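D-ribose pyranase (Bacillus subtilis, PDB 1OGD) probably catalyses the interconversion of the beta-pyranose and beta-furanose forms of D-ribose. Local coordinates at residues 37-51 / 108-122. Numbering follows the deposited sequence.
Sequences VLKIDLSLKPGLPAF and AKAVIRTGEFTPYAN. With RIP (beta-D-ribopyranose), chain G.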
ATOM      1  N   VAL A  37      -5.018  -9.211  14.042  1.00 32.64           N
ATOM      2  CA  VAL A  37      -6.227  -8.722  14.695  1.00 30.07           C
ATOM      3  C   VAL A  37      -6.056  -7.260  15.079  1.00 29.09           C
ATOM      4  O   VAL A  37      -5.056  -6.885  15.689  1.00 28.34           O
ATOM      5  CB  VAL A  37      -6.567  -9.553  15.961  1.00 30.38           C
ATOM      6  CG1 VAL A  37      -7.795  -8.973  16.657  1.00 29.47           C
ATOM      7  CG2 VAL A  37      -6.827 -10.999  15.570  1.00 27.52           C
ATOM      8  N   LEU A  38      -7.034  -6.437  14.708  1.00 26.35           N
ATOM      9  CA  LEU A  38      -6.992  -5.015  15.008  1.00 27.03           C
ATOM     10  C   LEU A  38      -6.970  -4.753  16.509  1.00 26.72           C
ATOM     11  O   LEU A  38      -7.756  -5.324  17.270  1.00 26.99           O
ATOM     12  CB  LEU A  38      -8.201  -4.309  14.395  1.00 28.35           C
ATOM     13  CG  LEU A  38      -8.327  -2.815  14.707  1.00 31.56           C
ATOM     14  CD1 LEU A  38      -7.166  -2.045  14.070  1.00 33.64           C
ATOM     15  CD2 LEU A  38      -9.668  -2.299  14.182  1.00 32.05           C
ATOM     16  N   LYS A  39      -6.081  -3.862  16.922  1.00 25.42           N
ATOM     17  CA  LYS A  39      -5.942  -3.510  18.323  1.00 24.54           C
ATOM     18  C   LYS A  39      -6.298  -2.047  18.564  1.00 22.66           C
ATOM     19  O   LYS A  39      -5.720  -1.143  17.966  1.00 20.92           O
ATOM     20  CB  LYS A  39      -4.505  -3.779  18.769  1.00 26.66           C
ATOM     21  CG  LYS A  39      -4.194  -3.449  20.215  1.00 28.95           C
ATOM     22  CD  LYS A  39      -2.723  -3.714  20.450  1.00 31.46           C
ATOM     23  CE  LYS A  39      -2.300  -3.453  21.867  1.00 32.18           C
ATOM     24  NZ  LYS A  39      -0.854  -3.759  21.986  1.00 32.64           N
ATOM     25  N   ILE A  40      -7.261  -1.817  19.449  1.00 22.63           N
ATOM     26  CA  ILE A  40      -7.674  -0.464  19.784  1.00 20.69           C
ATOM     27  C   ILE A  40      -7.362  -0.297  21.265  1.00 22.13           C
ATOM     28  O   ILE A  40      -8.022  -0.885  22.121  1.00 21.71           O
ATOM     29  CB  ILE A  40      -9.171  -0.272  19.513  1.00 23.49           C
ATOM     30  CG1 ILE A  40      -9.459  -0.548  18.033  1.00 26.35           C
ATOM     31  CG2 ILE A  40      -9.584   1.142  19.869  1.00 23.33           C
ATOM     32  CD1 ILE A  40     -10.939  -0.543  17.657  1.00 28.43           C
ATOM     33  N   ASP A  41      -6.343   0.503  21.556  1.00 21.50           N
ATOM     34  CA  ASP A  41      -5.888   0.711  22.925  1.00 24.09           C
ATOM     35  C   ASP A  41      -6.479   1.975  23.554  1.00 25.55           C
ATOM     36  O   ASP A  41      -6.156   3.091  23.149  1.00 25.26           O
ATOM     37  CB  ASP A  41      -4.359   0.765  22.920  1.00 22.32           C
ATOM     38  CG  ASP A  41      -3.754   0.641  24.302  1.00 25.75           C
ATOM     39  OD1 ASP A  41      -2.514   0.494  24.372  1.00 22.77           O
ATOM     40  OD2 ASP A  41      -4.498   0.695  25.310  1.00 23.68           O
ATOM     41  N   LEU A  42      -7.343   1.786  24.550  1.00 26.14           N
ATOM     42  CA  LEU A  42      -7.995   2.899  25.233  1.00 26.07           C
ATOM     43  C   LEU A  42      -7.320   3.248  26.547  1.00 27.69           C
ATOM     44  O   LEU A  42      -7.671   4.246  27.178  1.00 26.24           O
ATOM     45  CB  LEU A  42      -9.467   2.561  25.517  1.00 28.24           C
ATOM     46  CG  LEU A  42     -10.376   2.214  24.331  1.00 28.57           C
ATOM     47  CD1 LEU A  42     -11.735   1.748  24.847  1.00 29.62           C
ATOM     48  CD2 LEU A  42     -10.525   3.430  23.424  1.00 27.83           C
ATOM     49  N   SER A  43      -6.354   2.432  26.959  1.00 26.83           N
ATOM     50  CA  SER A  43      -5.666   2.656  28.223  1.00 28.12           C
ATOM     51  C   SER A  43      -4.995   4.017  28.326  1.00 29.26           C
ATOM     52  O   SER A  43      -4.491   4.565  27.340  1.00 28.02           O
ATOM     53  CB  SER A  43      -4.626   1.554  28.473  1.00 27.40           C
ATOM     54  OG  SER A  43      -3.533   1.661  27.577  1.00 31.26           O
ATOM     55  N   LEU A  44      -4.991   4.562  29.537  1.00 29.48           N
ATOM     56  CA  LEU A  44      -4.369   5.852  29.793  1.00 30.54           C
ATOM     57  C   LEU A  44      -3.339   5.661  30.903  1.00 30.58           C
ATOM     58  O   LEU A  44      -2.231   6.195  30.845  1.00 29.38           O
ATOM     59  CB  LEU A  44      -5.432   6.875  30.214  1.00 33.26           C
ATOM     60  CG  LEU A  44      -5.015   8.345  30.327  1.00 36.33           C
ATOM     61  CD1 LEU A  44      -4.357   8.800  29.034  1.00 36.90           C
ATOM     62  CD2 LEU A  44      -6.240   9.199  30.626  1.00 37.18           C
ATOM     63  N   LYS A  45      -3.721   4.882  31.908  1.00 30.28           N
ATOM     64  CA  LYS A  45      -2.862   4.592  33.051  1.00 31.59           C
ATOM     65  C   LYS A  45      -3.446   3.361  33.729  1.00 30.34           C
ATOM     66  O   LYS A  45      -4.577   2.972  33.452  1.00 28.63           O
ATOM     67  CB  LYS A  45      -2.865   5.775  34.024  1.00 35.22           C
ATOM     68  CG  LYS A  45      -4.241   6.061  34.614  1.00 39.91           C
ATOM     69  CD  LYS A  45      -4.293   7.399  35.335  1.00 44.54           C
ATOM     70  CE  LYS A  45      -3.431   7.417  36.584  1.00 46.19           C
ATOM     71  NZ  LYS A  45      -3.532   8.743  37.273  1.00 49.54           N
ATOM     72  N   PRO A  46      -2.681   2.722  34.622  1.00 30.91           N
ATOM     73  CA  PRO A  46      -3.204   1.532  35.298  1.00 31.29           C
ATOM     74  C   PRO A  46      -4.562   1.803  35.949  1.00 32.59           C
ATOM     75  O   PRO A  46      -4.700   2.723  36.750  1.00 34.15           O
ATOM     76  CB  PRO A  46      -2.117   1.216  36.318  1.00 30.44           C
ATOM     77  CG  PRO A  46      -0.870   1.656  35.605  1.00 31.77           C
ATOM     78  CD  PRO A  46      -1.286   2.983  35.015  1.00 30.07           C
ATOM     79  N   GLY A  47      -5.560   1.009  35.581  1.00 33.49           N
ATOM     80  CA  GLY A  47      -6.889   1.181  36.135  1.00 35.56           C
ATOM     81  C   GLY A  47      -7.799   2.139  35.384  1.00 36.63           C
ATOM     82  O   GLY A  47      -8.954   2.319  35.767  1.00 37.14           O
ATOM     83  N   LEU A  48      -7.299   2.755  34.317  1.00 35.15           N
ATOM     84  CA  LEU A  48      -8.108   3.701  33.546  1.00 34.77           C
ATOM     85  C   LEU A  48      -7.903   3.533  32.036  1.00 34.81           C
ATOM     86  O   LEU A  48      -6.816   3.791  31.518  1.00 33.07           O
ATOM     87  CB  LEU A  48      -7.754   5.132  33.969  1.00 35.35           C
ATOM     88  CG  LEU A  48      -8.407   6.334  33.278  1.00 39.04           C
ATOM     89  CD1 LEU A  48      -9.922   6.205  33.297  1.00 39.50           C
ATOM     90  CD2 LEU A  48      -7.972   7.610  33.984  1.00 37.44           C
ATOM     91  N   PRO A  49      -8.950   3.100  31.309  1.00 33.85           N
ATOM     92  CA  PRO A  49     -10.287   2.764  31.808  1.00 33.63           C
ATOM     93  C   PRO A  49     -10.303   1.393  32.453  1.00 34.56           C
ATOM     94  O   PRO A  49      -9.436   0.558  32.184  1.00 34.09           O
ATOM     95  CB  PRO A  49     -11.162   2.778  30.552  1.00 34.33           C
ATOM     96  CG  PRO A  49     -10.268   3.309  29.446  1.00 35.76           C
ATOM     97  CD  PRO A  49      -8.889   2.916  29.853  1.00 33.55           C
ATOM     98  N   ALA A  50     -11.308   1.155  33.286  1.00 33.81           N
ATOM     99  CA  ALA A  50     -11.451  -0.122  33.965  1.00 33.03           C
ATOM    100  C   ALA A  50     -12.230  -1.103  33.099  1.00 32.36           C
ATOM    101  O   ALA A  50     -13.017  -0.703  32.241  1.00 32.11           O
ATOM    102  CB  ALA A  50     -12.165   0.077  35.304  1.00 34.16           C
ATOM    103  N   PHE A  51     -11.996  -2.389  33.327  1.00 32.12           N
ATOM    104  CA  PHE A  51     -12.673  -3.445  32.592  1.00 34.14           C
ATOM    105  C   PHE A  51     -14.187  -3.278  32.689  1.00 36.24           C
ATOM    106  O   PHE A  51     -14.907  -3.385  31.692  1.00 36.03           O
ATOM    107  CB  PHE A  51     -12.283  -4.803  33.168  1.00 32.33           C
ATOM    108  CG  PHE A  51     -13.039  -5.953  32.575  1.00 34.15           C
ATOM    109  CD1 PHE A  51     -12.728  -6.428  31.303  1.00 33.68           C
ATOM    110  CD2 PHE A  51     -14.062  -6.570  33.290  1.00 34.19           C
ATOM    111  CE1 PHE A  51     -13.424  -7.503  30.751  1.00 33.91           C
ATOM    112  CE2 PHE A  51     -14.766  -7.643  32.750  1.00 34.95           C
ATOM    113  CZ  PHE A  51     -14.448  -8.114  31.477  1.00 36.58           C
ATOM    114  N   ALA A 108     -11.424 -12.803  16.475  1.00 32.40           N
ATOM    115  CA  ALA A 108     -12.036 -11.528  16.828  1.00 29.84           C
ATOM    116  C   ALA A 108     -11.806 -10.461  15.765  1.00 30.10           C
ATOM    117  O   ALA A 108     -10.773 -10.451  15.095  1.00 28.11           O
ATOM    118  CB  ALA A 108     -11.485 -11.048  18.159  1.00 27.62           C
ATOM    119  N   LYS A 109     -12.772  -9.556  15.621  1.00 27.75           N
ATOM    120  CA  LYS A 109     -12.665  -8.475  14.656  1.00 26.93           C
ATOM    121  C   LYS A 109     -11.755  -7.407  15.243  1.00 26.31           C
ATOM    122  O   LYS A 109     -11.198  -6.584  14.526  1.00 26.38           O
ATOM    123  CB  LYS A 109     -14.046  -7.871  14.366  1.00 27.81           C
ATOM    124  CG  LYS A 109     -15.033  -8.840  13.744  1.00 28.71           C
ATOM    125  CD  LYS A 109     -14.548  -9.313  12.383  1.00 32.51           C
ATOM    126  CE  LYS A 109     -15.452 -10.392  11.809  1.00 33.83           C
ATOM    127  NZ  LYS A 109     -14.952 -10.876  10.488  1.00 39.98           N
ATOM    128  N   ALA A 110     -11.599  -7.430  16.559  1.00 25.48           N
ATOM    129  CA  ALA A 110     -10.760  -6.448  17.226  1.00 23.52           C
ATOM    130  C   ALA A 110     -10.591  -6.784  18.696  1.00 23.67           C
ATOM    131  O   ALA A 110     -11.396  -7.519  19.284  1.00 22.02           O
ATOM    132  CB  ALA A 110     -11.379  -5.054  17.094  1.00 23.33           C
ATOM    133  N   VAL A 111      -9.530  -6.241  19.278  1.00 23.66           N
ATOM    134  CA  VAL A 111      -9.250  -6.421  20.689  1.00 22.06           C
ATOM    135  C   VAL A 111      -9.200  -5.016  21.251  1.00 22.67           C
ATOM    136  O   VAL A 111      -8.490  -4.156  20.732  1.00 21.17           O
ATOM    137  CB  VAL A 111      -7.891  -7.121  20.931  1.00 23.94           C
ATOM    138  CG1 VAL A 111      -7.583  -7.162  22.429  1.00 22.80           C
ATOM    139  CG2 VAL A 111      -7.928  -8.535  20.371  1.00 22.66           C
ATOM    140  N   ILE A 112      -9.988  -4.774  22.295  1.00 21.87           N
ATOM    141  CA  ILE A 112     -10.018  -3.470  22.931  1.00 21.93           C
ATOM    142  C   ILE A 112      -9.223  -3.585  24.225  1.00 23.59           C
ATOM    143  O   ILE A 112      -9.601  -4.310  25.146  1.00 24.35           O
ATOM    144  CB  ILE A 112     -11.467  -3.041  23.215  1.00 22.85           C
ATOM    145  CG1 ILE A 112     -12.275  -3.120  21.915  1.00 25.92           C
ATOM    146  CG2 ILE A 112     -11.493  -1.633  23.752  1.00 21.67           C
ATOM    147  CD1 ILE A 112     -13.770  -3.070  22.100  1.00 32.51           C
ATOM    148  N   ARG A 113      -8.102  -2.877  24.280  1.00 24.16           N
ATOM    149  CA  ARG A 113      -7.237  -2.921  25.444  1.00 24.87           C
ATOM    150  C   ARG A 113      -7.619  -1.848  26.457  1.00 24.85           C
ATOM    151  O   ARG A 113      -7.644  -0.664  26.134  1.00 23.67           O
ATOM    152  CB  ARG A 113      -5.776  -2.735  25.013  1.00 23.80           C
ATOM    153  CG  ARG A 113      -4.766  -2.888  26.138  1.00 22.99           C
ATOM    154  CD  ARG A 113      -3.342  -2.803  25.597  1.00 23.22           C
ATOM    155  NE  ARG A 113      -2.340  -3.060  26.626  1.00 20.17           N
ATOM    156  CZ  ARG A 113      -1.436  -2.174  27.034  1.00 19.36           C
ATOM    157  NH1 ARG A 113      -1.395  -0.957  26.507  1.00 22.33           N
ATOM    158  NH2 ARG A 113      -0.564  -2.508  27.972  1.00 20.93           N
ATOM    159  N   THR A 114      -7.920  -2.274  27.681  1.00 25.03           N
ATOM    160  CA  THR A 114      -8.284  -1.344  28.745  1.00 25.75           C
ATOM    161  C   THR A 114      -7.069  -1.185  29.659  1.00 28.16           C
ATOM    162  O   THR A 114      -6.029  -1.809  29.434  1.00 26.63           O
ATOM    163  CB  THR A 114      -9.458  -1.880  29.579  1.00 25.09           C
ATOM    164  OG1 THR A 114      -9.037  -3.044  30.297  1.00 24.09           O
ATOM    165  CG2 THR A 114     -10.629  -2.251  28.679  1.00 25.41           C
ATOM    166  N   GLY A 115      -7.198  -0.356  30.689  1.00 28.72           N
ATOM    167  CA  GLY A 115      -6.088  -0.156  31.603  1.00 28.85           C
ATOM    168  C   GLY A 115      -6.175  -1.081  32.801  1.00 30.80           C
ATOM    169  O   GLY A 115      -5.467  -0.890  33.789  1.00 30.81           O
ATOM    170  N   GLU A 116      -7.036  -2.090  32.704  1.00 30.50           N
ATOM    171  CA  GLU A 116      -7.248  -3.049  33.780  1.00 31.71           C
ATOM    172  C   GLU A 116      -6.000  -3.846  34.143  1.00 33.16           C
ATOM    173  O   GLU A 116      -5.446  -4.568  33.310  1.00 32.63           O
ATOM    174  CB  GLU A 116      -8.366  -4.018  33.400  1.00 32.23           C
ATOM    175  CG  GLU A 116      -8.843  -4.904  34.542  1.00 34.58           C
ATOM    176  CD  GLU A 116      -9.509  -4.103  35.649  1.00 37.14           C
ATOM    177  OE1 GLU A 116     -10.438  -3.328  35.339  1.00 35.40           O
ATOM    178  OE2 GLU A 116      -9.108  -4.250  36.825  1.00 39.64           O
ATOM    179  N   PHE A 117      -5.574  -3.717  35.399  1.00 32.98           N
ATOM    180  CA  PHE A 117      -4.403  -4.426  35.900  1.00 33.17           C
ATOM    181  C   PHE A 117      -4.749  -5.573  36.849  1.00 33.74           C
ATOM    182  O   PHE A 117      -4.072  -5.766  37.859  1.00 34.03           O
ATOM    183  CB  PHE A 117      -3.453  -3.455  36.612  1.00 33.18           C
ATOM    184  CG  PHE A 117      -2.322  -2.958  35.752  1.00 34.24           C
ATOM    185  CD1 PHE A 117      -2.565  -2.421  34.492  1.00 34.02           C
ATOM    186  CD2 PHE A 117      -1.009  -3.004  36.217  1.00 34.51           C
ATOM    187  CE1 PHE A 117      -1.517  -1.934  33.705  1.00 35.72           C
ATOM    188  CE2 PHE A 117       0.046  -2.518  35.440  1.00 35.86           C
ATOM    189  CZ  PHE A 117      -0.210  -1.981  34.180  1.00 34.21           C
ATOM    190  N   THR A 118      -5.802  -6.322  36.543  1.00 33.07           N
ATOM    191  CA  THR A 118      -6.170  -7.462  37.378  1.00 35.17           C
ATOM    192  C   THR A 118      -6.237  -8.717  36.515  1.00 35.33           C
ATOM    193  O   THR A 118      -6.627  -8.656  35.350  1.00 37.66           O
ATOM    194  CB  THR A 118      -7.528  -7.260  38.109  1.00 34.69           C
ATOM    195  OG1 THR A 118      -8.591  -7.143  37.154  1.00 37.14           O
ATOM    196  CG2 THR A 118      -7.481  -6.017  38.973  1.00 33.18           C
ATOM    197  N   PRO A 119      -5.855  -9.872  37.083  1.00 35.84           N
ATOM    198  CA  PRO A 119      -5.834 -11.185  36.431  1.00 35.37           C
ATOM    199  C   PRO A 119      -7.098 -11.636  35.707  1.00 35.48           C
ATOM    200  O   PRO A 119      -8.201 -11.599  36.258  1.00 33.96           O
ATOM    201  CB  PRO A 119      -5.480 -12.132  37.576  1.00 35.73           C
ATOM    202  CG  PRO A 119      -4.636 -11.287  38.456  1.00 35.70           C
ATOM    203  CD  PRO A 119      -5.399  -9.989  38.479  1.00 36.35           C
ATOM    204  N   TYR A 120      -6.906 -12.081  34.469  1.00 34.03           N
ATOM    205  CA  TYR A 120      -7.968 -12.602  33.615  1.00 32.87           C
ATOM    206  C   TYR A 120      -9.206 -11.731  33.419  1.00 31.06           C
ATOM    207  O   TYR A 120     -10.320 -12.240  33.277  1.00 30.89           O
ATOM    208  CB  TYR A 120      -8.379 -13.989  34.109  1.00 35.80           C
ATOM    209  CG  TYR A 120      -7.194 -14.903  34.334  1.00 37.76           C
ATOM    210  CD1 TYR A 120      -6.528 -14.924  35.561  1.00 38.52           C
ATOM    211  CD2 TYR A 120      -6.706 -15.709  33.303  1.00 38.30           C
ATOM    212  CE1 TYR A 120      -5.403 -15.726  35.753  1.00 39.46           C
ATOM    213  CE2 TYR A 120      -5.584 -16.510  33.483  1.00 38.11           C
ATOM    214  CZ  TYR A 120      -4.937 -16.514  34.711  1.00 39.82           C
ATOM    215  OH  TYR A 120      -3.825 -17.304  34.891  1.00 41.58           O
ATOM    216  N   ALA A 121      -9.010 -10.419  33.407  1.00 27.83           N
ATOM    217  CA  ALA A 121     -10.118  -9.506  33.186  1.00 28.51           C
ATOM    218  C   ALA A 121     -10.258  -9.334  31.673  1.00 27.55           C
ATOM    219  O   ALA A 121      -9.960  -8.270  31.138  1.00 25.93           O
ATOM    220  CB  ALA A 121      -9.840  -8.163  33.845  1.00 26.25           C
ATOM    221  N   ASN A 122     -10.687 -10.401  30.998  1.00 28.51           N
ATOM    222  CA  ASN A 122     -10.882 -10.391  29.549  1.00 28.86           C
ATOM    223  C   ASN A 122     -12.168 -11.124  29.193  1.00 29.47           C
ATOM    224  O   ASN A 122     -12.563 -12.068  29.873  1.00 31.02           O
ATOM    225  CB  ASN A 122      -9.747 -11.117  28.805  1.00 28.32           C
ATOM    226  CG  ASN A 122      -8.366 -10.728  29.287  1.00 30.26           C
ATOM    227  OD1 ASN A 122      -7.734 -11.470  30.040  1.00 32.25           O
ATOM    228  ND2 ASN A 122      -7.885  -9.568  28.854  1.00 28.72           N
TER
HETATM  229  C1  RIP G1134      -2.444 -12.395  30.070  1.00 39.76           C
HETATM  230  C2  RIP G1134      -3.625 -11.630  30.610  1.00 37.21           C
HETATM  231  C3  RIP G1134      -4.320 -12.458  31.680  1.00 39.24           C
HETATM  232  C4  RIP G1134      -3.395 -12.931  32.795  1.00 39.61           C
HETATM  233  C5  RIP G1134      -2.240 -13.686  32.146  1.00 40.55           C
HETATM  234  O1  RIP G1134      -2.857 -13.506  29.300  1.00 41.81           O
HETATM  235  O2  RIP G1134      -3.143 -10.413  31.138  1.00 35.15           O
HETATM  236  O3  RIP G1134      -5.409 -11.751  32.214  1.00 38.13           O
HETATM  237  O4  RIP G1134      -2.863 -11.838  33.518  1.00 40.64           O
HETATM  238  O5  RIP G1134      -1.583 -12.914  31.117  1.00 39.91           O
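Pro46 CB sits over the centre of one face of the Phe117 ring, 4.0 Å from its centroid and almost on the normal, a CH-pi contact; Phe131 of a neighbouring subunit also meets this ring. Ala121 CB sits over one face of Phe51, while Asp41 OD1 takes the edge of the Arg113 guanidinium, 2.8 Å from NH1. That salt bridge lies near the guanidinium plane, yet the carboxylate is turned 74° against it. With CG anti to the backbone N (chi1 -175°) and an extended chain, Arg113 runs alongside Asp41; its NH1 also bonds Leu7 O of a neighbouring subunit and its NH2 Ala29 O of its own chain. The second carboxylate oxygen, Asp41 OD2, accepts from Ser43 OG at 2.6 Å and from Ser43 N, the latter closing an Asx turn. An alanine in place of Asp41 would probably leave Arg113 without its carboxylate mate and Ser43 OG free to turn. Asp41 and Arg113 stand on the same face of strands 38-41 and 110-113, which pair in parallel, Ile40 bonding to Val111 O through its N and to Arg113 N through its O. Beyond the strands, Gly115 donates to Pro49 O and accepts from Gly47 N. Glu116 OE1 uses its anti lone pair to receive Phe51 N (2.7 Å), tying its loop to the N-terminal end of helix 51-61. The pattern exemplifies the outermost pair, within this chain, of a mixed sheet, where the loop after strand 110-113 supplies part of the ribose site, with Asp28, His98 and His20 of a neighbouring subunit: Tyr120 lays a ring face against C4 of the bound ribopyranose.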